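Proline dehydrogenase (Bradyrhizobium japonicum USDA 110, PDB 3HAZ) is a bifunctional flavoenzyme that probably oxidises L-proline to L-glutamate in two steps, through proline dehydrogenase and aldehyde dehydrogenase activities using FAD and NAD. Local coordinates at residues Ala554-Ala559 / Ser679-Pro684; Ala590-Leu595 / Pro689-Glu694; Val731-Ser736 / Leu757-Gly762; Gln843-His848 / Gly889-Val894. All coordinates share one frame; numbering follows the deposited sequence.

All four contacts lie in the aldehyde dehydrogenase section, interactions 1 to 3 in its NAD-binding, Rossmann-type part. Interactions 1 and 2 alternate along the chain and touch where Pro684 packs on Ala692 and Pro689, strand 679-683 and helix 689-702 being joined by a short loop; their centres are about 20 Å apart. Interaction 3 follows, on the same sheet as strand 679-683, its centre about 18 Å from that of interaction 1. Interaction 1 meets NAD at the adenosine ribose hydroxyls, interaction 3 from that ribose past the phosphate to the nicotinamide, so one sheet serves both ends of the cofactor. Interaction 4 comes last, about 23 Å from interaction 3 between centres, and packs a helix on a different sheet.

Interaction 1 of 4, residues Ala554-Ala559 / Ser679-Pro684; sequences AAVAAA and SVVAKP. With NAD (nicotinamide-adenine-dinucleotide), chain D.
Val681 pushes its CG2 methyl against Ala559, with Val681 CG2 and Ala559 CB 3.6 Å apart, where helix 549-567 lies over strand 679-683 of the Rossmann-type NAD-binding domain of the aldehyde dehydrogenase fold. The same methyl also sits beside a backbone oxygen, Val681 CG2 to Ala555 O being 3.7 Å. The other branch, CG1, lies anti to the backbone N (chi1 175°), which carries it one helical turn back to Ala555 CB at 4.3 Å from Val681 CG1. The small side chains of Ala555 and Ala559 are consistent with the close approach of the helix, its axis 8.1 Å from the strand and nearly antiparallel to it.

At the start of the strand Ser679 adds the polar link: Ser679 OG donates to Ala559 O at 2.9 Å. The hydroxyl stands well above the carbonyl plane, and the C=O...OG angle of 110° shows it reaching the oxygen from the flank. Beyond this shell, Leu722 of helix 716-724 touches both Val556 and Val681, and Tyr710 of the adjoining strand closes on Ala559.

The far end of the strand serves the cofactor. Lys683, bent along its chain, brings NZ to the adenosine ribose and also bonds Gly714 O and Pro684 O; the stronger of its two ribose bonds runs 2.8 Å from Lys683 NZ to NAD O2B.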
# COMPACT_ATOMS: atom_id res chain seq x y z
N ALA A 554 51.33 24.40 15.01
CA ALA A 554 50.36 25.49 15.09
C ALA A 554 49.09 25.13 14.32
O ALA A 554 47.98 25.47 14.72
CB ALA A 554 50.96 26.77 14.55
N ALA A 555 49.26 24.43 13.20
CA ALA A 555 48.13 24.01 12.39
C ALA A 555 47.23 23.05 13.17
O ALA A 555 46.01 23.20 13.16
CB ALA A 555 48.61 23.36 11.10
N VAL A 556 47.84 22.08 13.84
CA VAL A 556 47.09 21.12 14.64
C VAL A 556 46.36 21.82 15.78
O VAL A 556 45.18 21.55 16.04
CB VAL A 556 48.00 20.00 15.21
CG1 VAL A 556 47.19 19.05 16.08
CG2 VAL A 556 48.66 19.24 14.08
N ALA A 557 47.05 22.73 16.46
CA ALA A 557 46.44 23.46 17.55
C ALA A 557 45.24 24.26 17.04
O ALA A 557 44.19 24.28 17.67
CB ALA A 557 47.46 24.38 18.22
N ALA A 558 45.41 24.91 15.89
CA ALA A 558 44.34 25.70 15.30
C ALA A 558 43.16 24.81 14.86
O ALA A 558 42.00 25.15 15.09
CB ALA A 558 44.87 26.51 14.13
N ALA A 559 43.47 23.68 14.24
CA ALA A 559 42.44 22.72 13.86
C ALA A 559 41.72 22.22 15.11
O ALA A 559 40.50 22.10 15.12
CB ALA A 559 43.05 21.55 13.09
N SER A 679 37.68 18.23 12.33
CA SER A 679 38.51 19.22 11.67
C SER A 679 39.68 18.46 11.03
O SER A 679 39.95 17.31 11.39
CB SER A 679 39.00 20.29 12.64
OG SER A 679 39.75 19.73 13.70
N VAL A 680 40.35 19.09 10.08
CA VAL A 680 41.39 18.39 9.34
C VAL A 680 42.66 19.22 9.13
O VAL A 680 42.60 20.41 8.82
CB VAL A 680 40.86 17.93 7.96
CG1 VAL A 680 41.93 17.16 7.21
CG2 VAL A 680 39.61 17.09 8.13
N VAL A 681 43.80 18.58 9.33
CA VAL A 681 45.07 19.10 8.85
C VAL A 681 45.54 18.18 7.73
O VAL A 681 45.76 16.98 7.94
CB VAL A 681 46.14 19.18 9.96
CG1 VAL A 681 47.48 19.62 9.38
CG2 VAL A 681 45.69 20.15 11.06
N ALA A 682 45.66 18.73 6.53
CA ALA A 682 45.98 17.95 5.34
C ALA A 682 47.39 18.23 4.84
O ALA A 682 47.77 19.40 4.68
CB ALA A 682 44.97 18.23 4.23
N LYS A 683 48.17 17.18 4.61
CA LYS A 683 49.48 17.33 3.99
C LYS A 683 49.54 16.57 2.67
O LYS A 683 49.49 15.34 2.66
CB LYS A 683 50.61 16.86 4.91
CG LYS A 683 51.99 17.30 4.43
CD LYS A 683 53.07 16.27 4.74
CE LYS A 683 53.07 15.14 3.73
NZ LYS A 683 53.88 15.45 2.50
N PRO A 684 49.64 17.31 1.56
CA PRO A 684 49.66 16.69 0.23
C PRO A 684 51.05 16.17 -0.08
O PRO A 684 52.02 16.53 0.59
CB PRO A 684 49.34 17.86 -0.69
CG PRO A 684 49.88 19.07 0.03
CD PRO A 684 49.76 18.78 1.50
PA NAD D . 54.47 7.52 -0.26
O1A NAD D . 54.46 6.37 0.91
O2A NAD D . 55.81 7.62 -0.85
O5B NAD D . 54.05 8.96 0.46
C5B NAD D . 52.73 9.46 0.28
C4B NAD D . 52.40 10.55 1.32
O4B NAD D . 52.87 10.27 2.69
C3B NAD D . 53.03 11.97 1.03
O3B NAD D . 52.23 13.11 1.08
C2B NAD D . 54.32 11.90 1.85
O2B NAD D . 55.17 13.02 1.93
C1B NAD D . 53.80 11.28 3.08
N9A NAD D . 54.89 10.69 3.88
C8A NAD D . 56.08 10.22 3.43
N7A NAD D . 56.81 9.73 4.56
C5A NAD D . 56.00 9.92 5.71
C6A NAD D . 56.22 9.62 7.05
N6A NAD D . 57.47 9.01 7.46
N1A NAD D . 55.26 9.91 7.97
C2A NAD D . 54.07 10.50 7.57
N3A NAD D . 53.86 10.79 6.25
C4A NAD D . 54.83 10.50 5.32
O3 NAD D . 53.31 7.18 -1.43
PN NAD D . 53.38 7.96 -2.91
O1N NAD D . 54.91 7.81 -3.53
O2N NAD D . 53.03 9.38 -2.74
O5D NAD D . 52.29 7.26 -3.97
C5D NAD D . 52.55 5.96 -4.48
C4D NAD D . 51.98 4.85 -3.57
O4D NAD D . 50.64 5.10 -2.96
C3D NAD D . 51.89 3.35 -4.10
O3D NAD D . 52.56 2.33 -3.40
C2D NAD D . 50.36 3.23 -4.31
O2D NAD D . 49.77 2.02 -4.74
C1D NAD D . 49.85 3.94 -3.12
N1N NAD D . 48.46 4.34 -3.38
C2N NAD D . 47.41 3.49 -2.98
C3N NAD D . 46.03 3.88 -3.25
C7N NAD D . 44.88 2.96 -2.79
O7N NAD D . 43.78 3.36 -2.82
N7N NAD D . 45.18 1.67 -2.20
C4N NAD D . 45.74 5.15 -3.96
C5N NAD D . 46.78 5.99 -4.36
C6N NAD D . 48.18 5.60 -4.08

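Interaction 2 of 4, residues Ala590-Leu595 / Pro689-Glu694; sequences AHFIAL and PRIARE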
# COMPACT_ATOMS: atom_id res chain seq x y z
N ALA A 590 37.93 23.08 -16.16
CA ALA A 590 39.03 23.38 -17.06
C ALA A 590 40.28 23.78 -16.29
O ALA A 590 41.39 23.34 -16.59
CB ALA A 590 38.64 24.47 -18.06
N HIS A 591 40.08 24.63 -15.28
CA HIS A 591 41.15 25.08 -14.41
C HIS A 591 41.82 23.91 -13.70
O HIS A 591 43.04 23.79 -13.68
CB HIS A 591 40.59 26.07 -13.39
CG HIS A 591 41.57 26.52 -12.36
ND1 HIS A 591 42.59 27.41 -12.64
CD2 HIS A 591 41.69 26.23 -11.04
CE1 HIS A 591 43.29 27.64 -11.55
NE2 HIS A 591 42.77 26.93 -10.56
N PHE A 592 41.01 23.04 -13.11
CA PHE A 592 41.56 21.89 -12.39
C PHE A 592 42.14 20.82 -13.32
O PHE A 592 43.13 20.18 -12.99
CB PHE A 592 40.51 21.29 -11.45
CG PHE A 592 40.30 22.10 -10.20
CD1 PHE A 592 39.27 23.03 -10.13
CD2 PHE A 592 41.14 21.95 -9.11
CE1 PHE A 592 39.09 23.80 -8.99
CE2 PHE A 592 40.96 22.71 -7.96
CZ PHE A 592 39.93 23.63 -7.90
N ILE A 593 41.52 20.64 -14.48
CA ILE A 593 42.07 19.72 -15.47
C ILE A 593 43.44 20.25 -15.92
O ILE A 593 44.39 19.48 -16.08
CB ILE A 593 41.13 19.55 -16.68
CG1 ILE A 593 39.92 18.70 -16.27
CG2 ILE A 593 41.87 18.90 -17.86
CD1 ILE A 593 38.84 18.64 -17.33
N ALA A 594 43.54 21.57 -16.09
CA ALA A 594 44.81 22.19 -16.48
C ALA A 594 45.89 21.91 -15.44
O ALA A 594 47.03 21.59 -15.79
CB ALA A 594 44.64 23.70 -16.67
N LEU A 595 45.53 22.03 -14.17
CA LEU A 595 46.46 21.75 -13.08
C LEU A 595 46.89 20.29 -13.07
O LEU A 595 48.07 19.99 -12.89
CB LEU A 595 45.83 22.12 -11.73
CG LEU A 595 46.25 23.46 -11.11
CD1 LEU A 595 46.27 24.58 -12.14
CD2 LEU A 595 45.33 23.82 -9.95
N PRO A 689 51.59 20.02 -4.41
CA PRO A 689 51.00 20.93 -3.43
C PRO A 689 50.07 21.98 -4.05
O PRO A 689 49.16 22.44 -3.38
CB PRO A 689 52.22 21.64 -2.84
CG PRO A 689 53.20 21.63 -3.98
CD PRO A 689 53.04 20.26 -4.54
N ARG A 690 50.31 22.35 -5.31
CA ARG A 690 49.54 23.44 -5.90
C ARG A 690 48.06 23.11 -6.03
O ARG A 690 47.20 23.87 -5.58
CB ARG A 690 50.12 23.86 -7.25
N ILE A 691 47.75 21.97 -6.64
CA ILE A 691 46.36 21.58 -6.79
C ILE A 691 45.69 21.38 -5.43
O ILE A 691 44.52 21.68 -5.25
CB ILE A 691 46.17 20.33 -7.68
CG1 ILE A 691 44.68 20.08 -7.93
CG2 ILE A 691 46.82 19.11 -7.05
CD1 ILE A 691 44.41 19.18 -9.11
N ALA A 692 46.46 20.87 -4.46
CA ALA A 692 45.96 20.69 -3.11
C ALA A 692 45.57 22.03 -2.49
O ALA A 692 44.51 22.16 -1.87
CB ALA A 692 47.00 20.00 -2.24
N ARG A 693 46.42 23.04 -2.66
CA ARG A 693 46.12 24.38 -2.16
C ARG A 693 44.88 24.96 -2.86
O ARG A 693 44.05 25.61 -2.23
CB ARG A 693 47.33 25.32 -2.30
CG ARG A 693 47.14 26.65 -1.57
CD ARG A 693 48.45 27.44 -1.44
NE ARG A 693 49.01 27.80 -2.74
CZ ARG A 693 50.02 28.65 -2.91
NH1 ARG A 693 50.58 29.23 -1.86
NH2 ARG A 693 50.45 28.92 -4.14
N GLU A 694 44.76 24.71 -4.17
CA GLU A 694 43.58 25.16 -4.91
C GLU A 694 42.32 24.48 -4.38
O GLU A 694 41.28 25.12 -4.21
CB GLU A 694 43.74 24.88 -6.40
CG GLU A 694 44.80 25.73 -7.10
CD GLU A 694 44.28 27.10 -7.50
OE1 GLU A 694 43.23 27.53 -6.98
OE2 GLU A 694 44.93 27.75 -8.34
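His591 meets Glu694 with the edge of its ring: His591 NE2 and Glu694 OE2 are 3.2 Å apart, and the carboxylate is turned almost square to the ring, the two planes 81° apart. With chi1 at 175°, the His591 side chain extends its imidazole toward the second helix. On the other side of the ring ND1 is hydrogen-bonded to Glu537, so two carboxylates flank the imidazole and would probably favour its protonated form.

Phe592, next along, brings one rim of its ring to the second helix. Phe592 CD2 reaches Ile691 CG1 at 4.2 Å, with that carbon near the ring plane, while Phe592 CE2 lies 3.9 Å from Glu694 CB. One turn on from His591, Leu595 presses its CD2 on the aliphatic part of the glutamate: Leu595 CD2 to Glu694 CG is 3.5 Å. Leu595 CB also packs on Ile691 CD1.

A serine in place of Glu694 would probably leave His591 without one of its flanking carboxylates and open a gap beside Leu595 CD2.

Further out, Glu599 holds the backbone N atoms of Arg690 and Ile691 in the first turn of the second helix. The contact is an antiparallel helix pair, at 159°, between helix 589-598 and the helix that follows strand 679-683 in the NAD-binding Rossmann-type domain.

Interaction 3 of 4, residues Val731-Ser736 / Leu757-Gly762; sequences VVFTGS and LIAETG. With NAD (nicotinamide-adenine-dinucleotide), chain D.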
# COMPACT_ATOMS: atom_id res chain seq x y z
N VAL A 731 44.19 9.30 11.68
CA VAL A 731 44.97 9.52 10.48
C VAL A 731 44.36 8.76 9.29
O VAL A 731 44.09 7.56 9.36
CB VAL A 731 46.43 9.08 10.68
CG1 VAL A 731 47.20 9.13 9.36
CG2 VAL A 731 47.11 9.95 11.75
N VAL A 732 44.12 9.49 8.21
CA VAL A 732 43.69 8.88 6.95
C VAL A 732 44.85 9.03 5.96
O VAL A 732 45.26 10.15 5.64
CB VAL A 732 42.37 9.49 6.43
CG1 VAL A 732 42.50 11.00 6.30
CG2 VAL A 732 41.95 8.85 5.10
N PHE A 733 45.39 7.90 5.51
CA PHE A 733 46.60 7.88 4.71
C PHE A 733 46.46 7.08 3.42
O PHE A 733 45.88 5.99 3.41
CB PHE A 733 47.75 7.30 5.54
CG PHE A 733 48.99 7.00 4.75
CD1 PHE A 733 49.93 7.99 4.51
CD2 PHE A 733 49.21 5.73 4.24
CE1 PHE A 733 51.07 7.71 3.78
CE2 PHE A 733 50.35 5.45 3.52
CZ PHE A 733 51.28 6.45 3.29
N THR A 734 46.99 7.61 2.33
CA THR A 734 47.12 6.83 1.11
C THR A 734 48.53 7.00 0.57
O THR A 734 48.97 8.12 0.31
CB THR A 734 46.10 7.24 0.04
OG1 THR A 734 44.78 7.02 0.54
CG2 THR A 734 46.30 6.40 -1.20
N GLY A 735 49.23 5.89 0.42
CA GLY A 735 50.63 5.94 0.01
C GLY A 735 51.31 4.59 0.10
O GLY A 735 50.65 3.55 -0.02
N SER A 736 52.62 4.60 0.31
CA SER A 736 53.39 3.37 0.28
C SER A 736 53.15 2.52 1.52
O SER A 736 53.01 3.04 2.63
CB SER A 736 54.88 3.68 0.16
OG SER A 736 55.41 4.14 1.39
N LEU A 757 43.64 4.31 12.28
CA LEU A 757 44.46 4.54 11.10
C LEU A 757 43.78 3.90 9.90
O LEU A 757 43.58 2.69 9.86
CB LEU A 757 45.87 3.97 11.28
CG LEU A 757 46.75 3.92 10.02
CD1 LEU A 757 46.89 5.29 9.38
CD2 LEU A 757 48.14 3.34 10.32
N ILE A 758 43.40 4.73 8.93
CA ILE A 758 42.92 4.23 7.65
C ILE A 758 44.06 4.37 6.67
O ILE A 758 44.50 5.49 6.39
CB ILE A 758 41.72 5.04 7.14
CG1 ILE A 758 40.53 4.90 8.08
CG2 ILE A 758 41.34 4.61 5.73
CD1 ILE A 758 39.39 5.85 7.76
N ALA A 759 44.56 3.24 6.17
CA ALA A 759 45.73 3.26 5.32
C ALA A 759 45.50 2.42 4.07
O ALA A 759 45.29 1.21 4.14
CB ALA A 759 46.96 2.76 6.09
N GLU A 760 45.55 3.09 2.93
CA GLU A 760 45.37 2.42 1.65
C GLU A 760 46.72 2.46 0.96
O GLU A 760 47.29 3.52 0.75
CB GLU A 760 44.29 3.12 0.83
CG GLU A 760 43.00 3.37 1.63
CD GLU A 760 42.31 2.08 2.06
OE1 GLU A 760 41.73 1.39 1.19
OE2 GLU A 760 42.34 1.75 3.27
N THR A 761 47.23 1.28 0.64
CA THR A 761 48.60 1.17 0.17
C THR A 761 48.64 0.41 -1.17
O THR A 761 47.62 0.25 -1.83
CB THR A 761 49.51 0.54 1.26
OG1 THR A 761 48.86 -0.60 1.83
CG2 THR A 761 49.75 1.56 2.38
N GLY A 762 49.83 -0.03 -1.57
CA GLY A 762 50.00 -0.54 -2.92
C GLY A 762 49.39 -1.90 -3.20
O GLY A 762 48.52 -2.39 -2.47
PA NAD D . 54.47 7.52 -0.26
O1A NAD D . 54.46 6.37 0.91
O2A NAD D . 55.81 7.62 -0.85
O5B NAD D . 54.05 8.96 0.46
C5B NAD D . 52.73 9.46 0.28
C4B NAD D . 52.40 10.55 1.32
O4B NAD D . 52.87 10.27 2.69
C3B NAD D . 53.03 11.97 1.03
O3B NAD D . 52.23 13.11 1.08
C2B NAD D . 54.32 11.90 1.85
O2B NAD D . 55.17 13.02 1.93
C1B NAD D . 53.80 11.28 3.08
N9A NAD D . 54.89 10.69 3.88
C8A NAD D . 56.08 10.22 3.43
N7A NAD D . 56.81 9.73 4.56
C5A NAD D . 56.00 9.92 5.71
C6A NAD D . 56.22 9.62 7.05
N6A NAD D . 57.47 9.01 7.46
N1A NAD D . 55.26 9.91 7.97
C2A NAD D . 54.07 10.50 7.57
N3A NAD D . 53.86 10.79 6.25
C4A NAD D . 54.83 10.50 5.32
O3 NAD D . 53.31 7.18 -1.43
PN NAD D . 53.38 7.96 -2.91
O1N NAD D . 54.91 7.81 -3.53
O2N NAD D . 53.03 9.38 -2.74
O5D NAD D . 52.29 7.26 -3.97
C5D NAD D . 52.55 5.96 -4.48
C4D NAD D . 51.98 4.85 -3.57
O4D NAD D . 50.64 5.10 -2.96
C3D NAD D . 51.89 3.35 -4.10
O3D NAD D . 52.56 2.33 -3.40
C2D NAD D . 50.36 3.23 -4.31
O2D NAD D . 49.77 2.02 -4.74
C1D NAD D . 49.85 3.94 -3.12
N1N NAD D . 48.46 4.34 -3.38
C2N NAD D . 47.41 3.49 -2.98
C3N NAD D . 46.03 3.88 -3.25
C7N NAD D . 44.88 2.96 -2.79
O7N NAD D . 43.78 3.36 -2.82
N7N NAD D . 45.18 1.67 -2.20
C4N NAD D . 45.74 5.15 -3.96
C5N NAD D . 46.78 5.99 -4.36
C6N NAD D . 48.18 5.60 -4.08
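Ile758 O takes the shortest backbone bond between the strands, from Phe733 N at 2.7 Å, and the CA-H of Val732 leans on the same oxygen. Val731 O and Phe733 O receive Ile758 N and Glu760 N in turn, and Gly735 N closes the run on Glu760 O. Val731, Phe733, Leu757 and Ala759 share one sheet face; Val732, Thr734, Ile758 and Glu760, a predicted active-site residue, share the other.

A chi1 of 170° sends the Phe733 ring out to the cofactor. The ring works by its rim: Phe733 CE1 is 3.3 Å from NAD O4B, and Phe733 CE2 is 4.1 Å from Thr761 CG2. Replacing this phenylalanine with an alanine would probably open a gap beside the adenosine ribose and Thr761 and take away the ring edge at O4B.

This is the beta-alpha-beta unit of strand 730-734, helix 737-749 and strand 757-760 in the NAD-binding Rossmann-type domain. Ser736 is the N-cap of that helix, its OG bonding Val739 N. Ser736 N is 2.6 Å from NAD O1A, which OG also bonds, at a doubtfully short distance; the helix start probably favours the phosphate charge. Thr734 OG1 turns to Gln669. At the far end of NAD, the nicotinamide amide gives N7N to Thr761 O at 2.8 Å, with a 160° angle at the hydrogen.

Interaction 4 of 4, residues Gln843-His848 / Gly889-Val894; sequences QRLDAH and GPILHV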
# COMPACT_ATOMS: atom_id res chain seq x y z
N GLN A 843 64.20 6.68 -12.29
CA GLN A 843 65.40 5.94 -11.94
C GLN A 843 65.08 4.57 -11.33
O GLN A 843 65.71 3.57 -11.67
CB GLN A 843 66.28 6.75 -10.97
N ARG A 844 64.11 4.54 -10.44
CA ARG A 844 63.68 3.29 -9.81
C ARG A 844 63.10 2.35 -10.87
O ARG A 844 63.38 1.15 -10.87
CB ARG A 844 62.64 3.59 -8.73
CG ARG A 844 62.41 2.46 -7.75
CD ARG A 844 61.76 2.97 -6.47
NE ARG A 844 62.46 4.12 -5.91
CZ ARG A 844 61.92 5.33 -5.76
NH1 ARG A 844 62.64 6.32 -5.25
NH2 ARG A 844 60.66 5.55 -6.13
N LEU A 845 62.29 2.90 -11.76
CA LEU A 845 61.71 2.11 -12.84
C LEU A 845 62.81 1.58 -13.77
O LEU A 845 62.81 0.40 -14.14
CB LEU A 845 60.68 2.93 -13.61
CG LEU A 845 59.44 3.27 -12.77
CD1 LEU A 845 58.47 4.17 -13.54
CD2 LEU A 845 58.74 2.00 -12.33
N ASP A 846 63.74 2.45 -14.14
CA ASP A 846 64.80 2.06 -15.05
C ASP A 846 65.67 0.96 -14.44
O ASP A 846 66.17 0.09 -15.15
CB ASP A 846 65.65 3.27 -15.44
CG ASP A 846 64.97 4.15 -16.47
OD1 ASP A 846 63.91 3.75 -16.98
OD2 ASP A 846 65.50 5.24 -16.77
N ALA A 847 65.85 1.01 -13.12
CA ALA A 847 66.63 -0.00 -12.43
C ALA A 847 65.94 -1.37 -12.49
O ALA A 847 66.59 -2.38 -12.75
CB ALA A 847 66.88 0.41 -10.98
N HIS A 848 64.63 -1.39 -12.26
CA HIS A 848 63.86 -2.62 -12.36
C HIS A 848 63.87 -3.19 -13.78
O HIS A 848 63.96 -4.40 -13.99
CB HIS A 848 62.41 -2.40 -11.92
CG HIS A 848 61.55 -3.62 -12.02
ND1 HIS A 848 61.57 -4.62 -11.08
CD2 HIS A 848 60.63 -3.99 -12.95
CE1 HIS A 848 60.72 -5.57 -11.43
NE2 HIS A 848 60.13 -5.21 -12.55
N GLY A 889 55.01 1.78 -12.39
CA GLY A 889 55.18 2.31 -13.73
C GLY A 889 54.57 1.42 -14.80
O GLY A 889 53.90 0.43 -14.48
N PRO A 890 54.81 1.76 -16.07
CA PRO A 890 54.22 1.07 -17.23
C PRO A 890 54.92 -0.26 -17.50
O PRO A 890 55.43 -0.45 -18.60
CB PRO A 890 54.52 2.01 -18.41
CG PRO A 890 55.37 3.15 -17.86
CD PRO A 890 55.80 2.78 -16.47
N ILE A 891 54.95 -1.16 -16.53
CA ILE A 891 55.74 -2.37 -16.66
C ILE A 891 54.93 -3.63 -16.38
O ILE A 891 54.62 -3.94 -15.23
CB ILE A 891 56.99 -2.32 -15.76
CG1 ILE A 891 57.80 -1.06 -16.06
CG2 ILE A 891 57.84 -3.58 -15.96
CD1 ILE A 891 58.90 -0.77 -15.07
N LEU A 892 54.58 -4.34 -17.45
CA LEU A 892 53.78 -5.56 -17.33
C LEU A 892 54.67 -6.79 -17.20
O LEU A 892 55.65 -6.95 -17.93
CB LEU A 892 52.87 -5.71 -18.55
CG LEU A 892 52.02 -6.97 -18.59
CD1 LEU A 892 50.94 -6.90 -17.51
CD2 LEU A 892 51.39 -7.14 -19.97
N HIS A 893 54.33 -7.66 -16.25
CA HIS A 893 54.99 -8.95 -16.13
C HIS A 893 53.98 -10.03 -16.49
O HIS A 893 52.81 -9.94 -16.12
CB HIS A 893 55.52 -9.16 -14.70
CG HIS A 893 56.35 -8.02 -14.20
ND1 HIS A 893 55.80 -6.87 -13.68
CD2 HIS A 893 57.70 -7.85 -14.15
CE1 HIS A 893 56.77 -6.04 -13.32
NE2 HIS A 893 57.93 -6.62 -13.60
N VAL A 894 54.43 -11.05 -17.23
CA VAL A 894 53.55 -12.12 -17.68
C VAL A 894 54.06 -13.51 -17.31
O VAL A 894 55.25 -13.81 -17.45
CB VAL A 894 53.34 -12.07 -19.21
CG1 VAL A 894 52.37 -13.17 -19.64
CG2 VAL A 894 52.84 -10.70 -19.64
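His848 reaches over to strand 891-897 and meets it with the far edge of its ring. From CB, which points toward the strand, the chain stays extended (chi1 179°) and sends the imidazole straight out from the helix. CD2 slides past a methyl, His848 CD2 to Ile891 CG2 being 4.1 Å. At the tip His848 NE2 and His893 NE2 share a hydrogen bond of 2.8 Å, nearly straight at 167°, in which either nitrogen could be the donor. The rings meet rim to rim, neither lying over the other, their planes 74° apart. His893 ND1 is held in turn by Arg798 O, which helps to fix how that ring is turned.

One turn earlier, Leu845 packs its methyls on Ile891 and on the loop leading into the strand: Leu845 CD2 is 3.9 Å from Ile891 CD1 and 3.7 Å from Gly889 N. A CB on Gly889 would run into Leu845 CD1. Pro890, at the centre of an inverse gamma turn, touches Leu845 with its CD.

Helix 839-855 thus lies on one face of the seven-stranded sheet, over strand 891-897 between strands 873-876 and 797-803, while Leu892 turns to helix 775-787.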